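Long-range contact in nitrophorin Cim l NP (Cimex lectularius, PDB 2IMQ), which carries nitric oxide on a cysteine-ligated heme in bed bug saliva and delivers it to the victim during feeding, causing vasodilation: residues N145-S157 with L166-T178. Residues are numbered along the deposited sequence; the frame is centred on the assembly and turned at random.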
ATOM      1  N   ASN A 145      16.850   7.715  11.532  1.00 15.88           N
ATOM      2  CA  ASN A 145      16.788   7.573  12.993  1.00 15.69           C
ATOM      3  C   ASN A 145      15.369   7.603  13.543  1.00 14.72           C
ATOM      4  O   ASN A 145      15.175   7.986  14.693  1.00 15.46           O
ATOM      5  CB  ASN A 145      17.701   8.536  13.751  1.00 16.72           C
ATOM      6  CG  ASN A 145      18.079   7.996  15.154  1.00 15.68           C
ATOM      7  OD1 ASN A 145      18.318   8.784  16.107  1.00 20.62           O
ATOM      8  ND2 ASN A 145      18.180   6.716  15.279  1.00 16.08           N
ATOM      9  N   THR A 146      14.438   7.145  12.746  1.00 14.72           N
ATOM     10  CA  THR A 146      13.076   6.878  13.178  1.00 13.00           C
ATOM     11  C   THR A 146      12.694   5.462  12.840  1.00 13.72           C
ATOM     12  O   THR A 146      13.369   4.755  12.111  1.00 16.28           O
ATOM     13  CB  THR A 146      12.057   7.764  12.525  1.00 14.45           C
ATOM     14  OG1 THR A 146      11.758   7.314  11.178  1.00 15.00           O
ATOM     15  CG2 THR A 146      12.484   9.201  12.529  1.00 15.72           C
ATOM     16  N   LYS A 147      11.537   5.033  13.335  1.00 13.84           N
ATOM     17  CA  LYS A 147      11.024   3.723  13.072  1.00 14.24           C
ATOM     18  C   LYS A 147      10.169   3.681  11.816  1.00 13.70           C
ATOM     19  O   LYS A 147       9.655   2.633  11.470  1.00 14.68           O
ATOM     20  CB  LYS A 147      10.189   3.231  14.231  1.00 14.46           C
ATOM     21  CG  LYS A 147       8.834   3.923  14.364  1.00 15.50           C
ATOM     22  CD  LYS A 147       8.023   3.505  15.573  1.00 16.62           C
ATOM     23  CE  LYS A 147       6.777   4.353  15.661  1.00 19.96           C
ATOM     24  NZ  LYS A 147       5.655   3.626  15.163  1.00 21.16           N
ATOM     25  N   TYR A 148       9.977   4.826  11.172  1.00 13.03           N
ATOM     26  CA  TYR A 148       8.999   4.893  10.077  1.00 12.43           C
ATOM     27  C   TYR A 148       9.626   4.312   8.789  1.00 13.24           C
ATOM     28  O   TYR A 148      10.799   4.447   8.514  1.00 15.18           O
ATOM     29  CB  TYR A 148       8.530   6.317   9.878  1.00 13.27           C
ATOM     30  CG  TYR A 148       7.970   6.944  11.147  1.00 13.73           C
ATOM     31  CD1 TYR A 148       8.553   8.067  11.724  1.00 14.24           C
ATOM     32  CD2 TYR A 148       6.926   6.368  11.820  1.00 13.84           C
ATOM     33  CE1 TYR A 148       8.079   8.609  12.904  1.00 14.75           C
ATOM     34  CE2 TYR A 148       6.461   6.895  13.021  1.00 14.31           C
ATOM     35  CZ  TYR A 148       7.011   8.012  13.543  1.00 13.87           C
ATOM     36  OH  TYR A 148       6.553   8.483  14.731  1.00 15.72           O
ATOM     37  N   ALA A 149       8.761   3.705   7.965  1.00 13.98           N
ATOM     38  CA  ALA A 149       9.177   3.021   6.759  1.00 13.65           C
ATOM     39  C   ALA A 149       9.314   4.000   5.589  1.00 14.54           C
ATOM     40  O   ALA A 149       8.649   3.906   4.564  1.00 15.89           O
ATOM     41  CB  ALA A 149       8.242   1.880   6.445  1.00 14.40           C
ATOM     42  N   TYR A 150      10.214   4.943   5.765  1.00 16.08           N
ATOM     43  CA  TYR A 150      10.575   5.913   4.761  1.00 16.78           C
ATOM     44  C   TYR A 150      12.084   5.812   4.473  1.00 17.70           C
ATOM     45  O   TYR A 150      12.889   5.626   5.394  1.00 19.40           O
ATOM     46  CB  TYR A 150      10.291   7.342   5.206  1.00 17.79           C
ATOM     47  CG  TYR A 150      10.574   8.381   4.147  1.00 17.63           C
ATOM     48  CD1 TYR A 150       9.651   8.636   3.189  1.00 17.98           C
ATOM     49  CD2 TYR A 150      11.767   9.090   4.125  1.00 19.25           C
ATOM     50  CE1 TYR A 150       9.898   9.554   2.199  1.00 18.58           C
ATOM     51  CE2 TYR A 150      12.022  10.012   3.162  1.00 20.42           C
ATOM     52  CZ  TYR A 150      11.078  10.281   2.202  1.00 20.46           C
ATOM     53  OH  TYR A 150      11.324  11.192   1.186  1.00 21.46           O
ATOM     54  N   ASP A 151      12.454   5.928   3.207  1.00 17.99           N
ATOM     55  CA  ASP A 151      13.817   6.171   2.821  1.00 18.90           C
ATOM     56  C   ASP A 151      13.730   7.039   1.576  1.00 19.19           C
ATOM     57  O   ASP A 151      12.874   6.849   0.700  1.00 18.77           O
ATOM     58  CB  ASP A 151      14.467   4.824   2.507  1.00 19.28           C
ATOM     59  CG  ASP A 151      15.973   4.904   2.283  1.00 22.99           C
ATOM     60  OD1 ASP A 151      16.378   5.427   1.241  1.00 25.95           O
ATOM     61  OD2 ASP A 151      16.775   4.442   3.114  1.00 28.18           O
ATOM     62  N   THR A 152      14.683   7.958   1.435  1.00 19.60           N
ATOM     63  CA  THR A 152      14.581   8.934   0.325  1.00 21.61           C
ATOM     64  C   THR A 152      14.753   8.223  -0.997  1.00 21.00           C
ATOM     65  O   THR A 152      14.256   8.696  -1.989  1.00 21.16           O
ATOM     66  CB  THR A 152      15.613  10.043   0.466  1.00 22.93           C
ATOM     67  OG1 THR A 152      16.878   9.429   0.649  1.00 28.84           O
ATOM     68  CG2 THR A 152      15.339  10.859   1.674  1.00 24.22           C
ATOM     69  N   ARG A 153      15.453   7.088  -1.022  1.00 19.37           N
ATOM     70  CA  ARG A 153      15.650   6.321  -2.245  1.00 20.75           C
ATOM     71  C   ARG A 153      14.379   5.726  -2.803  1.00 19.92           C
ATOM     72  O   ARG A 153      14.316   5.335  -3.947  1.00 21.49           O
ATOM     73  CB  ARG A 153      16.635   5.184  -2.002  1.00 20.45           C
ATOM     74  CG  ARG A 153      18.083   5.667  -1.712  1.00 23.18           C
ATOM     75  CD  ARG A 153      18.949   4.525  -1.306  1.00 24.26           C
ATOM     76  NE  ARG A 153      18.701   4.127   0.084  1.00 25.00           N
ATOM     77  CZ  ARG A 153      19.303   3.110   0.703  1.00 27.39           C
ATOM     78  NH1 ARG A 153      20.230   2.407   0.071  1.00 29.26           N
ATOM     79  NH2 ARG A 153      19.010   2.815   1.958  1.00 27.27           N
ATOM     80  N   LEU A 154      13.346   5.656  -1.968  1.00 19.17           N
ATOM     81  CA  LEU A 154      12.021   5.088  -2.335  1.00 18.51           C
ATOM     82  C   LEU A 154      11.052   6.171  -2.784  1.00 18.66           C
ATOM     83  O   LEU A 154       9.935   5.869  -3.232  1.00 19.93           O
ATOM     84  CB  LEU A 154      11.441   4.292  -1.166  1.00 16.84           C
ATOM     85  CG  LEU A 154      12.256   3.114  -0.685  1.00 18.18           C
ATOM     86  CD1 LEU A 154      11.712   2.603   0.651  1.00 19.59           C
ATOM     87  CD2 LEU A 154      12.264   1.993  -1.681  1.00 19.72           C
ATOM     88  N   ASP A 155      11.491   7.432  -2.731  1.00 18.59           N
ATOM     89  CA  ASP A 155      10.628   8.591  -2.910  1.00 19.50           C
ATOM     90  C   ASP A 155      10.975   9.238  -4.249  1.00 20.55           C
ATOM     91  O   ASP A 155      11.899  10.091  -4.352  1.00 20.67           O
ATOM     92  CB  ASP A 155      10.832   9.602  -1.794  1.00 19.13           C
ATOM     93  CG  ASP A 155       9.848  10.707  -1.829  1.00 20.05           C
ATOM     94  OD1 ASP A 155       9.247  10.986  -2.914  1.00 20.73           O
ATOM     95  OD2 ASP A 155       9.635  11.390  -0.806  1.00 21.62           O
ATOM     96  N   TYR A 156      10.201   8.880  -5.279  1.00 20.72           N
ATOM     97  CA  TYR A 156      10.442   9.342  -6.641  1.00 21.83           C
ATOM     98  C   TYR A 156       9.874  10.726  -6.900  1.00 22.08           C
ATOM     99  O   TYR A 156       9.860  11.205  -8.054  1.00 24.06           O
ATOM    100  CB  TYR A 156       9.947   8.291  -7.645  1.00 21.54           C
ATOM    101  CG  TYR A 156      10.919   7.182  -7.931  1.00 22.34           C
ATOM    102  CD1 TYR A 156      11.734   6.628  -6.967  1.00 23.07           C
ATOM    103  CD2 TYR A 156      10.974   6.643  -9.189  1.00 24.33           C
ATOM    104  CE1 TYR A 156      12.638   5.624  -7.284  1.00 24.04           C
ATOM    105  CE2 TYR A 156      11.856   5.647  -9.506  1.00 23.10           C
ATOM    106  CZ  TYR A 156      12.685   5.153  -8.562  1.00 23.38           C
ATOM    107  OH  TYR A 156      13.575   4.149  -8.827  1.00 26.97           O
ATOM    108  N   SER A 157       9.425  11.403  -5.855  1.00 22.88           N
ATOM    109  CA  SER A 157       9.093  12.819  -5.932  1.00 25.78           C
ATOM    110  C   SER A 157      10.347  13.662  -5.645  1.00 26.39           C
ATOM    111  O   SER A 157      10.342  14.863  -5.934  1.00 29.55           O
ATOM    112  CB  SER A 157       7.977  13.226  -4.975  1.00 26.42           C
ATOM    113  OG  SER A 157       8.412  13.349  -3.649  1.00 25.52           O
ATOM    114  N   LEU A 166       2.381   9.270  -8.185  1.00 17.11           N
ATOM    115  CA  LEU A 166       3.081   8.469  -7.209  1.00 18.05           C
ATOM    116  C   LEU A 166       2.161   7.978  -6.142  1.00 14.65           C
ATOM    117  O   LEU A 166       1.323   8.718  -5.623  1.00 16.69           O
ATOM    118  CB  LEU A 166       4.210   9.229  -6.552  1.00 18.65           C
ATOM    119  CG  LEU A 166       5.271   9.744  -7.544  1.00 19.72           C
ATOM    120  CD1 LEU A 166       4.986  11.115  -7.786  1.00 21.60           C
ATOM    121  CD2 LEU A 166       6.646   9.479  -7.016  1.00 21.04           C
ATOM    122  N   PHE A 167       2.323   6.721  -5.817  1.00 16.14           N
ATOM    123  CA  PHE A 167       1.564   6.053  -4.729  1.00 15.43           C
ATOM    124  C   PHE A 167       2.519   5.297  -3.832  1.00 15.89           C
ATOM    125  O   PHE A 167       3.450   4.669  -4.308  1.00 16.71           O
ATOM    126  CB  PHE A 167       0.539   5.096  -5.360  1.00 16.67           C
ATOM    127  CG  PHE A 167      -0.411   5.821  -6.291  1.00 15.48           C
ATOM    128  CD1 PHE A 167      -0.141   5.932  -7.650  1.00 16.52           C
ATOM    129  CD2 PHE A 167      -1.540   6.453  -5.797  1.00 16.83           C
ATOM    130  CE1 PHE A 167      -1.005   6.659  -8.468  1.00 17.13           C
ATOM    131  CE2 PHE A 167      -2.390   7.184  -6.615  1.00 17.76           C
ATOM    132  CZ  PHE A 167      -2.097   7.282  -7.961  1.00 18.32           C
ATOM    133  N   TRP A 168       2.271   5.341  -2.539  1.00 13.82           N
ATOM    134  CA  TRP A 168       3.083   4.632  -1.588  1.00 14.69           C
ATOM    135  C   TRP A 168       2.070   3.911  -0.720  1.00 13.15           C
ATOM    136  O   TRP A 168       1.213   4.524  -0.077  1.00 14.64           O
ATOM    137  CB  TRP A 168       3.878   5.619  -0.741  1.00 14.39           C
ATOM    138  CG  TRP A 168       5.001   5.048   0.076  1.00 14.41           C
ATOM    139  CD1 TRP A 168       5.025   3.925   0.807  1.00 14.75           C
ATOM    140  CD2 TRP A 168       6.292   5.601   0.170  1.00 14.99           C
ATOM    141  NE1 TRP A 168       6.254   3.744   1.394  1.00 15.44           N
ATOM    142  CE2 TRP A 168       7.055   4.779   1.012  1.00 13.88           C
ATOM    143  CE3 TRP A 168       6.893   6.766  -0.353  1.00 17.30           C
ATOM    144  CZ2 TRP A 168       8.355   5.049   1.305  1.00 16.01           C
ATOM    145  CZ3 TRP A 168       8.208   7.018  -0.037  1.00 16.44           C
ATOM    146  CH2 TRP A 168       8.909   6.166   0.768  1.00 15.78           C
ATOM    147  N   ILE A 169       2.175   2.597  -0.720  1.00 13.99           N
ATOM    148  CA  ILE A 169       1.167   1.706  -0.108  1.00 13.93           C
ATOM    149  C   ILE A 169       1.838   0.645   0.736  1.00 14.59           C
ATOM    150  O   ILE A 169       2.841   0.064   0.334  1.00 16.88           O
ATOM    151  CB  ILE A 169       0.271   1.046  -1.175  1.00 14.67           C
ATOM    152  CG1 ILE A 169       1.088   0.303  -2.236  1.00 16.50           C
ATOM    153  CG2 ILE A 169      -0.625   2.115  -1.798  1.00 16.42           C
ATOM    154  CD1 ILE A 169       0.157  -0.495  -3.206  1.00 18.22           C
ATOM    155  N   GLY A 170       1.277   0.415   1.912  1.00 14.65           N
ATOM    156  CA  GLY A 170       1.794  -0.589   2.811  1.00 15.39           C
ATOM    157  C   GLY A 170       1.644  -0.097   4.227  1.00 13.69           C
ATOM    158  O   GLY A 170       1.071   0.963   4.508  1.00 14.43           O
ATOM    159  N   ASP A 171       2.176  -0.906   5.117  1.00 13.66           N
ATOM    160  CA  ASP A 171       2.233  -0.573   6.524  1.00 14.21           C
ATOM    161  C   ASP A 171       3.490   0.266   6.725  1.00 13.80           C
ATOM    162  O   ASP A 171       4.624  -0.252   6.598  1.00 16.50           O
ATOM    163  CB  ASP A 171       2.232  -1.815   7.388  1.00 14.49           C
ATOM    164  CG  ASP A 171       2.369  -1.540   8.858  1.00 14.26           C
ATOM    165  OD1 ASP A 171       2.533  -0.343   9.228  1.00 14.89           O
ATOM    166  OD2 ASP A 171       2.295  -2.528   9.624  1.00 17.21           O
ATOM    167  N   LEU A 172       3.308   1.554   6.967  1.00 13.70           N
ATOM    168  CA  LEU A 172       4.389   2.514   7.106  1.00 13.86           C
ATOM    169  C   LEU A 172       5.114   2.485   8.460  1.00 12.68           C
ATOM    170  O   LEU A 172       6.015   3.257   8.680  1.00 13.73           O
ATOM    171  CB  LEU A 172       3.876   3.910   6.865  1.00 15.11           C
ATOM    172  CG  LEU A 172       3.098   4.172   5.553  1.00 18.95           C
ATOM    173  CD1 LEU A 172       2.603   5.595   5.507  1.00 19.07           C
ATOM    174  CD2 LEU A 172       3.890   3.856   4.314  1.00 22.18           C
ATOM    175  N   ASN A 173       4.650   1.624   9.338  1.00 12.62           N
ATOM    176  CA  ASN A 173       5.119   1.552  10.713  1.00 12.69           C
ATOM    177  C   ASN A 173       4.799   2.794  11.486  1.00 13.08           C
ATOM    178  O   ASN A 173       5.452   3.162  12.424  1.00 14.46           O
ATOM    179  CB  ASN A 173       6.601   1.141  10.865  1.00 14.41           C
ATOM    180  CG  ASN A 173       6.818   0.436  12.146  1.00 15.23           C
ATOM    181  OD1 ASN A 173       5.930  -0.296  12.602  1.00 19.48           O
ATOM    182  ND2 ASN A 173       7.983   0.642  12.742  1.00 16.43           N
ATOM    183  N   VAL A 174       3.739   3.457  11.058  1.00 12.45           N
ATOM    184  CA  VAL A 174       3.113   4.610  11.718  1.00 11.88           C
ATOM    185  C   VAL A 174       1.971   4.063  12.628  1.00 12.34           C
ATOM    186  O   VAL A 174       1.144   3.305  12.149  1.00 12.97           O
ATOM    187  CB  VAL A 174       2.548   5.607  10.672  1.00 12.86           C
ATOM    188  CG1 VAL A 174       1.668   6.613  11.314  1.00 14.93           C
ATOM    189  CG2 VAL A 174       3.695   6.276   9.948  1.00 14.56           C
ATOM    190  N   ARG A 175       1.958   4.525  13.860  1.00 11.29           N
ATOM    191  CA  ARG A 175       0.976   4.037  14.836  1.00 11.94           C
ATOM    192  C   ARG A 175       0.299   5.213  15.539  1.00 11.90           C
ATOM    193  O   ARG A 175       0.633   6.358  15.305  1.00 12.44           O
ATOM    194  CB  ARG A 175       1.628   3.094  15.832  1.00 13.37           C
ATOM    195  CG  ARG A 175       2.315   1.873  15.181  1.00 13.57           C
ATOM    196  CD  ARG A 175       1.281   0.932  14.623  1.00 14.21           C
ATOM    197  NE  ARG A 175       1.796  -0.317  14.096  1.00 14.63           N
ATOM    198  CZ  ARG A 175       2.061  -0.534  12.813  1.00 14.15           C
ATOM    199  NH1 ARG A 175       1.935   0.441  11.918  1.00 12.82           N
ATOM    200  NH2 ARG A 175       2.471  -1.717  12.427  1.00 16.10           N
ATOM    201  N   VAL A 176      -0.676   4.876  16.369  1.00 12.74           N
ATOM    202  CA  VAL A 176      -1.371   5.864  17.153  1.00 12.25           C
ATOM    203  C   VAL A 176      -0.690   5.958  18.498  1.00 13.27           C
ATOM    204  O   VAL A 176      -0.659   4.980  19.251  1.00 14.52           O
ATOM    205  CB  VAL A 176      -2.851   5.445  17.268  1.00 13.45           C
ATOM    206  CG1 VAL A 176      -3.599   6.235  18.330  1.00 15.39           C
ATOM    207  CG2 VAL A 176      -3.591   5.611  15.930  1.00 13.92           C
ATOM    208  N   GLU A 177      -0.185   7.134  18.811  1.00 12.45           N
ATOM    209  CA  GLU A 177       0.602   7.363  19.995  1.00 13.52           C
ATOM    210  C   GLU A 177      -0.291   7.899  21.128  1.00 13.99           C
ATOM    211  O   GLU A 177      -0.237   9.055  21.494  1.00 16.01           O
ATOM    212  CB  GLU A 177       1.731   8.326  19.653  1.00 14.85           C
ATOM    213  CG  GLU A 177       2.809   8.347  20.717  1.00 17.25           C
ATOM    214  CD  GLU A 177       4.052   9.088  20.352  1.00 18.31           C
ATOM    215  OE1 GLU A 177       4.381   9.168  19.149  1.00 19.41           O
ATOM    216  OE2 GLU A 177       4.719   9.557  21.322  1.00 23.01           O
ATOM    217  N   THR A 178      -1.079   7.012  21.694  1.00 13.78           N
ATOM    218  CA  THR A 178      -1.787   7.233  22.939  1.00 13.99           C
ATOM    219  C   THR A 178      -2.024   5.883  23.562  1.00 13.80           C
ATOM    220  O   THR A 178      -1.684   4.834  23.016  1.00 15.09           O
ATOM    221  CB  THR A 178      -3.091   8.002  22.707  1.00 15.24           C
ATOM    222  OG1 THR A 178      -3.659   8.417  23.951  1.00 15.32           O
ATOM    223  CG2 THR A 178      -4.149   7.220  21.967  1.00 16.50           C
TER
HETATM  224  O   HOH W   1       5.497   0.938  15.583  1.00 27.23           O
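Lys147 lies across the side chain of Asn173 at about a right angle. Its CB, CG and CD pass over the amide nitrogen, with Lys147 CB 3.7 Å from Asn173 ND2; CE then meets the carbonyl O of Asn173, and a bend in the chain at chi4 lets Lys147 NZ donate a hydrogen bond of 2.8 Å to that backbone Asn173 O. At the tip, Lys147 NZ also lies against Arg175 CG at 3.8 Å. A water bridges NZ to Asn173 OD1, and Gln200 OE1 also bonds to NZ. The amide answers in return: Asn173 ND2 donates to Lys147 O at 2.9 Å, nearly straight at 168° and in the plane of the amide. Two residues on from Lys147, Ala149 N donates to Leu172 O at 2.9 Å.

This protein has the DNase I-like fold of the inositol 5-phosphatase family, a sandwich of two beta sheets, and residues 145-157 belong to the long connection between strands 127-135 and 165-169, parallel neighbours in one sheet. The connection thus packs back on the strand it leads into and on the loop beyond the corner at Gly170. In that loop Asp171 OD1 takes the N-H of Asn173 in an Asx turn, while Arg175 grips the carboxylate end-on with NH1 and NH2; Asn15 holds OD2 as well.

Before the corner, Trp168 stands out from its strand, CG anti to the backbone N (chi1 -166°), and brings CH2 to 3.5 Å from Tyr150 CD1. The two rings are nearly parallel, planes at 18°, but slid so far that they barely overlap. Leu154 CB also touches Trp168 CH2, the indole NE1 bonds to Ser134, and Leu166 CD2 meets Tyr156 CB at 3.6 Å. Tyr150 OH bonds to the anti lone pair of Asp155 OD2 at 2.6 Å, which holds the hydroxyl end of the phenol.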